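PDB 6KD7: polyprenyl synthetase from Nonlabens dokdonensis, which probably lengthens isoprenoid diphosphates as a magnesium-dependent geranylgeranyl pyrophosphate synthase of the FPP/GGPP synthase family. Local coordinates for residues L42-T47 with A67-H72; L35-K40 with R89-V94; L212-D217 with G227-N232. One frame throughout, in Å; residues are numbered along the deposited sequence.

Contact 1 is buried, contact 2 lies at the surface, and contact 3 is buried but farther from the chain centre. Contact 1 joins two helices and sits inside the chain loop closed by contact 2. The two touch, L45 on K40 and E69 on L35. Both flank the bound pyrophosphate. Contact 3 stands apart, its centre about 26 Å from that of contact 1 and about 21 Å from that of contact 2. The chemistry differs with place. Contact 1 stacks an arginine, which grips pyrophosphate, on a histidine that binds it weakly. Contact 2 bonds one loop carbonyl to an arginine and a water. Contact 3 has a carboxylate taking one helix amide directly, the next through water.

Contact 1: L42-T47 with A67-H72; sequences LRPLLT and AVEVFH. With PPV (pyrophosphate), chain B.
P44 and E69 mark the closest backbone approach, CA to CA 5.6 Å, where two nearly antiparallel helix segments cross at 157° with their axes 8.3 Å apart. The main feature is a stack of R43 on H72. The guanidinium lies flat over one face of the imidazole, centres 3.7 Å apart and planes 10° from parallel. R43 CD adds a CH-pi contact over the same ring. The R43 chain is extended from CG to NE, which carries its flat end across to H72. H72 has CG anti to its backbone N (chi1 -180°), and this holds the ring out toward R43. No hydrogen bond joins the two residues. Instead both reach the bound pyrophosphate at their edges. R43 grips one oxygen with two N-H groups: NH1 to O21 is 2.6 Å and NH2 to O21 is 2.8 Å. H72 NE2 makes two weak bonds to the pyrophosphate, to O32 at 3.2 Å and to the bridging OPP. The stack and the ligand together probably fix the rotation of both groups. Relatives of this family hold the diphosphate of isopentenyl diphosphate with such an arginine, so the site is consistent with that role.

Behind the pocket, aliphatic carbons pack among polar atoms. V68 CG1 sits 3.7 Å from R43 CB, and CG2 passes T47 OG1, whose hydrogen bond goes to the A176 carbonyl. The P44 ring lies against E69, with CD 3.3 Å from OE1. The other carboxylate oxygen, OE2, forms a salt bridge with R41.

Helix 4-18 covers the P44 and E69 side through F11. Helix 158-183 packs on R43 and V68 through L172 and M179, and helix 309-322 lies against L42.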
# COMPACT_ATOMS: atom_id res chain seq x y z
N LEU A 42 2.92 31.12 26.41
CA LEU A 42 2.92 31.00 27.88
C LEU A 42 4.34 30.72 28.37
O LEU A 42 4.76 31.34 29.37
CB LEU A 42 1.97 29.85 28.26
CG LEU A 42 2.13 29.22 29.65
CD1 LEU A 42 1.40 30.06 30.69
CD2 LEU A 42 1.58 27.77 29.70
N ARG A 43 5.03 29.74 27.80
CA ARG A 43 6.27 29.23 28.46
C ARG A 43 7.35 30.31 28.47
O ARG A 43 7.86 30.68 29.51
CB ARG A 43 6.66 27.91 27.80
CG ARG A 43 5.71 26.78 28.18
CD ARG A 43 5.99 25.58 27.30
NE ARG A 43 5.03 24.55 27.60
CZ ARG A 43 3.81 24.61 27.16
NH1 ARG A 43 2.97 23.67 27.43
NH2 ARG A 43 3.43 25.62 26.40
N PRO A 44 7.71 30.94 27.34
CA PRO A 44 8.72 31.98 27.38
C PRO A 44 8.33 33.14 28.31
O PRO A 44 9.18 33.66 28.95
CB PRO A 44 8.85 32.42 25.92
CG PRO A 44 7.64 31.86 25.23
CD PRO A 44 7.24 30.63 26.01
N LEU A 45 7.05 33.50 28.37
CA LEU A 45 6.57 34.64 29.19
C LEU A 45 6.71 34.28 30.66
O LEU A 45 6.92 35.19 31.40
CB LEU A 45 5.13 35.02 28.85
CG LEU A 45 4.92 35.47 27.40
CD1 LEU A 45 3.55 36.07 27.21
CD2 LEU A 45 5.97 36.46 26.96
N LEU A 46 6.63 33.03 31.06
CA LEU A 46 6.91 32.66 32.47
C LEU A 46 8.36 33.05 32.84
O LEU A 46 8.57 33.51 33.98
CB LEU A 46 6.67 31.16 32.70
CG LEU A 46 5.20 30.71 32.67
CD1 LEU A 46 5.10 29.19 32.67
CD2 LEU A 46 4.42 31.28 33.83
N THR A 47 9.31 32.85 31.92
CA THR A 47 10.75 33.14 32.11
C THR A 47 10.89 34.65 32.37
O THR A 47 11.48 35.00 33.43
CB THR A 47 11.58 32.59 30.93
OG1 THR A 47 11.47 31.16 30.93
CG2 THR A 47 13.03 33.00 31.04
N ALA A 67 15.05 30.48 24.20
CA ALA A 67 15.50 29.06 24.25
C ALA A 67 14.29 28.18 24.62
O ALA A 67 14.12 27.08 24.05
CB ALA A 67 16.60 28.83 25.26
N VAL A 68 13.57 28.60 25.63
CA VAL A 68 12.41 27.84 26.13
C VAL A 68 11.42 27.62 24.97
O VAL A 68 10.95 26.50 24.81
CB VAL A 68 11.79 28.55 27.32
CG1 VAL A 68 10.36 28.13 27.57
CG2 VAL A 68 12.62 28.29 28.55
N GLU A 69 11.10 28.66 24.22
CA GLU A 69 10.11 28.59 23.13
C GLU A 69 10.69 27.73 22.01
O GLU A 69 9.91 26.99 21.39
CB GLU A 69 9.76 30.00 22.63
CG GLU A 69 8.77 30.05 21.46
CD GLU A 69 7.34 29.70 21.84
OE1 GLU A 69 7.08 29.31 23.01
OE2 GLU A 69 6.49 29.81 20.97
N VAL A 70 11.97 27.89 21.69
CA VAL A 70 12.57 27.09 20.60
C VAL A 70 12.51 25.62 21.02
O VAL A 70 12.07 24.79 20.22
CB VAL A 70 13.97 27.56 20.25
CG1 VAL A 70 14.66 26.61 19.31
CG2 VAL A 70 13.89 28.95 19.64
N PHE A 71 12.81 25.34 22.29
CA PHE A 71 12.79 23.98 22.83
C PHE A 71 11.39 23.42 22.69
O PHE A 71 11.24 22.32 22.14
CB PHE A 71 13.25 23.89 24.29
CG PHE A 71 13.05 22.52 24.85
CD1 PHE A 71 13.90 21.48 24.49
CD2 PHE A 71 11.99 22.24 25.65
CE1 PHE A 71 13.67 20.19 24.94
CE2 PHE A 71 11.76 20.95 26.11
CZ PHE A 71 12.60 19.93 25.75
N HIS A 72 10.41 24.12 23.24
CA HIS A 72 9.00 23.64 23.24
C HIS A 72 8.56 23.30 21.79
O HIS A 72 7.99 22.23 21.61
CB HIS A 72 8.08 24.68 23.83
CG HIS A 72 6.66 24.26 23.86
ND1 HIS A 72 6.25 23.11 24.54
CD2 HIS A 72 5.56 24.84 23.33
CE1 HIS A 72 4.95 23.00 24.41
NE2 HIS A 72 4.51 24.06 23.69
O11 PPV B . -0.88 23.93 24.48
P1 PPV B . 0.12 24.96 24.86
O21 PPV B . 0.93 24.53 26.02
O31 PPV B . -0.52 26.29 25.09
OPP PPV B . 1.18 25.13 23.62
P2 PPV B . 1.28 25.87 22.18
O12 PPV B . 0.47 25.07 21.23
O22 PPV B . 0.70 27.24 22.38
O32 PPV B . 2.71 25.94 21.77

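Contact 2: L35-K40 with R89-V94; sequences LDLGGK and RGKETV
R89 reaches back over the loop L37-G39 and hydrogen-bonds the L37 carbonyl. The bond from NE to L37 O is 3.0 Å and bent, with an N-H...O angle of 135°. The donor stands above the carbonyl plane, and the oxygen is tilted out of the guanidinium plane. R89 starts with CG beside its backbone N and then bends at chi3 (62°). That bend lays the guanidinium over the glycines. G38 O and G39 CA sit over one of its faces, offset toward the rim, with G39 CA 3.2 Å from NH2. A side chain on G39 would run into NH1, and its backbone angles would also press a CB against the preceding carbonyl. The absence of a side chain at G39 lets the flat group lie close.

A water closes the arrangement. It donates to L37 O at 3.0 Å and to R89 O at 2.8 Å. L37 O therefore accepts two bonds, one direct and one from the water. The L37 side chain packs on K91. Its CG lies beside its backbone N (chi1 -63°), and CD2 is the branch that meets K91 CD, at 3.9 Å. The two chains run antiparallel alongside one another.

R89 and G90 both have positive phi and form a type I' turn between strands 87-88 and 91-92. This hairpin follows the first aspartate-rich motif of the family. The R89 side chain comes within about 4 Å of the pyrophosphate, so the contact borders that pocket.

The loop 35-40 links helix 25-35 to helix 42-54. L37 also touches R88 on strand 87-88, and K91 rests on Y33 of helix 25-35. From strand 91-92, E92 OE2 bonds N261 and H258 of the second subunit.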
# COMPACT_ATOMS: atom_id res chain seq x y z
N LEU A 35 7.67 28.65 14.31
CA LEU A 35 7.70 29.76 15.32
C LEU A 35 6.68 30.83 14.96
O LEU A 35 6.43 31.63 15.82
CB LEU A 35 9.10 30.35 15.40
CG LEU A 35 10.14 29.40 15.98
CD1 LEU A 35 11.52 30.03 15.89
CD2 LEU A 35 9.78 29.04 17.42
N ASP A 36 6.10 30.80 13.77
CA ASP A 36 5.13 31.80 13.30
C ASP A 36 3.70 31.26 13.36
O ASP A 36 2.88 31.83 12.68
CB ASP A 36 5.48 32.20 11.88
CG ASP A 36 4.79 33.48 11.43
OD1 ASP A 36 4.43 34.29 12.30
OD2 ASP A 36 4.60 33.64 10.23
N LEU A 37 3.39 30.25 14.15
CA LEU A 37 2.01 29.72 14.18
C LEU A 37 1.21 30.42 15.28
O LEU A 37 0.04 30.08 15.45
CB LEU A 37 2.01 28.21 14.40
CG LEU A 37 2.69 27.39 13.29
CD1 LEU A 37 2.49 25.90 13.53
CD2 LEU A 37 2.20 27.75 11.91
N GLY A 38 1.82 31.34 16.03
CA GLY A 38 1.07 32.18 16.98
C GLY A 38 0.64 31.50 18.26
O GLY A 38 1.25 30.51 18.69
N GLY A 39 -0.35 32.10 18.93
CA GLY A 39 -0.81 31.71 20.27
C GLY A 39 -0.20 32.53 21.42
O GLY A 39 0.41 33.60 21.19
N LYS A 40 -0.33 31.98 22.63
CA LYS A 40 -0.15 32.71 23.91
C LYS A 40 1.33 32.77 24.30
O LYS A 40 1.63 33.70 25.00
CB LYS A 40 -1.02 32.09 25.01
CG LYS A 40 -2.44 32.67 25.11
CD LYS A 40 -3.35 32.02 26.18
CE LYS A 40 -2.64 31.55 27.44
NZ LYS A 40 -2.12 30.15 27.34
N ARG A 89 -2.51 24.34 14.92
CA ARG A 89 -2.99 25.75 14.92
C ARG A 89 -3.56 26.14 13.55
O ARG A 89 -3.28 27.23 13.09
CB ARG A 89 -1.91 26.69 15.44
CG ARG A 89 -1.52 26.40 16.88
CD ARG A 89 -0.75 27.53 17.53
NE ARG A 89 -1.56 28.72 17.57
CZ ARG A 89 -2.34 29.06 18.59
NH1 ARG A 89 -2.40 28.28 19.65
NH2 ARG A 89 -3.05 30.17 18.53
N GLY A 90 -4.28 25.22 12.91
CA GLY A 90 -5.01 25.47 11.68
C GLY A 90 -4.14 25.43 10.46
O GLY A 90 -4.66 25.75 9.38
N LYS A 91 -2.86 25.07 10.61
CA LYS A 91 -1.91 25.05 9.47
C LYS A 91 -1.27 23.67 9.37
O LYS A 91 -1.34 22.89 10.35
CB LYS A 91 -0.86 26.14 9.60
CG LYS A 91 -1.40 27.56 9.55
CD LYS A 91 -0.35 28.56 9.03
CE LYS A 91 -0.96 29.91 8.72
NZ LYS A 91 -2.13 30.17 9.60
N GLU A 92 -0.75 23.34 8.20
CA GLU A 92 -0.10 22.02 7.99
C GLU A 92 1.07 21.87 8.97
O GLU A 92 1.82 22.83 9.18
CB GLU A 92 0.37 21.86 6.55
CG GLU A 92 -0.78 21.52 5.63
CD GLU A 92 -0.43 21.11 4.22
OE1 GLU A 92 0.71 21.42 3.79
OE2 GLU A 92 -1.31 20.45 3.56
N THR A 93 1.23 20.68 9.51
CA THR A 93 2.44 20.33 10.29
C THR A 93 3.66 20.35 9.38
O THR A 93 3.51 20.19 8.16
CB THR A 93 2.19 19.02 11.00
OG1 THR A 93 1.81 18.09 9.99
CG2 THR A 93 1.13 19.19 12.07
N VAL A 94 4.83 20.50 9.98
CA VAL A 94 6.10 20.58 9.24
C VAL A 94 6.25 19.33 8.38
O VAL A 94 6.66 19.50 7.24
CB VAL A 94 7.28 20.80 10.20
CG1 VAL A 94 8.61 20.53 9.51
CG2 VAL A 94 7.25 22.21 10.80
O HOH W 1 -1.54 29.42 12.98

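Contact 3: L212-D217 with G227-N232; sequences LDAFGD and GDIREN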
# COMPACT_ATOMS: atom_id res chain seq x y z
N LEU A 212 -11.18 19.58 29.06
CA LEU A 212 -11.71 20.36 27.93
C LEU A 212 -11.64 19.52 26.65
O LEU A 212 -12.38 19.83 25.71
CB LEU A 212 -10.94 21.69 27.77
CG LEU A 212 -11.20 22.74 28.87
CD1 LEU A 212 -10.37 23.99 28.62
CD2 LEU A 212 -12.68 23.13 28.97
N ASP A 213 -10.76 18.53 26.58
CA ASP A 213 -10.71 17.65 25.39
C ASP A 213 -12.10 17.00 25.21
O ASP A 213 -12.55 16.97 24.11
CB ASP A 213 -9.60 16.60 25.51
CG ASP A 213 -9.40 15.81 24.23
OD1 ASP A 213 -10.11 14.81 24.02
OD2 ASP A 213 -8.63 16.27 23.42
N ALA A 214 -12.72 16.53 26.29
CA ALA A 214 -14.07 15.92 26.29
C ALA A 214 -15.16 17.00 26.28
O ALA A 214 -16.09 16.88 25.48
CB ALA A 214 -14.22 15.04 27.49
N PHE A 215 -15.04 18.02 27.14
CA PHE A 215 -16.18 18.90 27.50
C PHE A 215 -16.01 20.31 26.98
O PHE A 215 -16.85 21.12 27.29
CB PHE A 215 -16.37 18.97 29.00
CG PHE A 215 -16.84 17.66 29.54
CD1 PHE A 215 -18.09 17.17 29.16
CD2 PHE A 215 -16.02 16.88 30.33
CE1 PHE A 215 -18.51 15.93 29.60
CE2 PHE A 215 -16.46 15.65 30.80
CZ PHE A 215 -17.70 15.18 30.44
N GLY A 216 -14.93 20.57 26.24
CA GLY A 216 -14.60 21.91 25.73
C GLY A 216 -15.49 22.35 24.59
O GLY A 216 -16.17 21.51 24.02
N ASP A 217 -15.52 23.65 24.32
CA ASP A 217 -16.34 24.19 23.21
C ASP A 217 -15.66 23.86 21.88
O ASP A 217 -14.46 24.15 21.73
CB ASP A 217 -16.62 25.68 23.37
CG ASP A 217 -17.54 26.00 24.53
OD1 ASP A 217 -18.32 25.11 24.93
OD2 ASP A 217 -17.47 27.14 25.03
N GLY A 227 -11.20 13.90 21.10
CA GLY A 227 -10.01 13.24 20.52
C GLY A 227 -9.44 12.18 21.46
O GLY A 227 -9.10 11.06 21.03
N ASP A 228 -9.35 12.50 22.73
CA ASP A 228 -8.84 11.52 23.70
C ASP A 228 -9.77 10.30 23.71
O ASP A 228 -9.26 9.15 23.80
CB ASP A 228 -8.69 12.17 25.07
CG ASP A 228 -7.57 13.19 25.18
OD1 ASP A 228 -6.70 13.16 24.31
OD2 ASP A 228 -7.60 13.96 26.18
N ILE A 229 -11.08 10.52 23.66
CA ILE A 229 -12.07 9.42 23.65
C ILE A 229 -11.88 8.57 22.37
O ILE A 229 -11.67 7.34 22.49
CB ILE A 229 -13.50 9.94 23.78
CG1 ILE A 229 -13.75 10.51 25.18
CG2 ILE A 229 -14.44 8.78 23.49
CD1 ILE A 229 -15.00 11.36 25.31
N ARG A 230 -11.89 9.22 21.22
CA ARG A 230 -11.73 8.53 19.93
C ARG A 230 -10.46 7.67 19.94
O ARG A 230 -10.49 6.54 19.37
CB ARG A 230 -11.69 9.54 18.81
CG ARG A 230 -11.42 8.89 17.46
CD ARG A 230 -11.63 9.86 16.32
NE ARG A 230 -10.62 10.89 16.39
CZ ARG A 230 -9.33 10.69 16.16
NH1 ARG A 230 -8.84 9.51 15.81
NH2 ARG A 230 -8.51 11.72 16.29
N GLU A 231 -9.38 8.16 20.54
CA GLU A 231 -8.06 7.47 20.48
C GLU A 231 -7.88 6.59 21.71
O GLU A 231 -6.82 6.01 21.87
CB GLU A 231 -6.94 8.50 20.38
CG GLU A 231 -6.96 9.25 19.06
CD GLU A 231 -5.75 10.15 18.82
OE1 GLU A 231 -5.09 10.53 19.82
OE2 GLU A 231 -5.47 10.48 17.65
N ASN A 232 -8.89 6.48 22.55
CA ASN A 232 -8.84 5.65 23.76
C ASN A 232 -7.64 6.06 24.62
O ASN A 232 -7.08 5.16 25.25
CB ASN A 232 -8.81 4.15 23.41
CG ASN A 232 -10.00 3.77 22.55
OD1 ASN A 232 -11.15 4.10 22.88
ND2 ASN A 232 -9.73 3.16 21.41
O HOH W 2 -12.06 13.30 24.72
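D213 points its carboxylate at the short helix 227-230 because CG is anti to the backbone N (chi1 -172°). D228 has CG beside its own backbone N, which brings its carboxylate over that of D213. D213 is the last aspartate of DDYLD, the second aspartate-rich DDxxD motif of this almost entirely helical prenyltransferase fold. Here the motif's end meets the first turn of helix 227-230.

Across the contact, D213 OD1 is the acceptor. It accepts a nearly straight bond from D228 N, 2.8 Å long with an N-H...O angle of 165°. The amide comes from the syn side, tilted out of the carboxylate plane. The two carboxylates lie stacked, planes 14° apart, with D213 OD1 3.4 Å from D228 OD2. These like charges are close. K223 makes a salt bridge with D213 OD2 and is likely to ease the repulsion. The side chain of D228 is about 6 Å from a magnesium ion, so D228 lies near the metal site. With an alanine at D213, the D228 amide would probably be left without its carboxylate partner and K223 without its salt-bridge mate.

A smaller apolar contact lies alongside. A214 CB meets I229 CD1 at 4.3 Å. V274 and F278 of helix 264-281 also pack on I229, and L237 of helix 236-241 touches A214.

The next amide of the turn is reached through water: one molecule donates to D213 OD1 at 2.6 Å and accepts from I229 N at 3.1 Å.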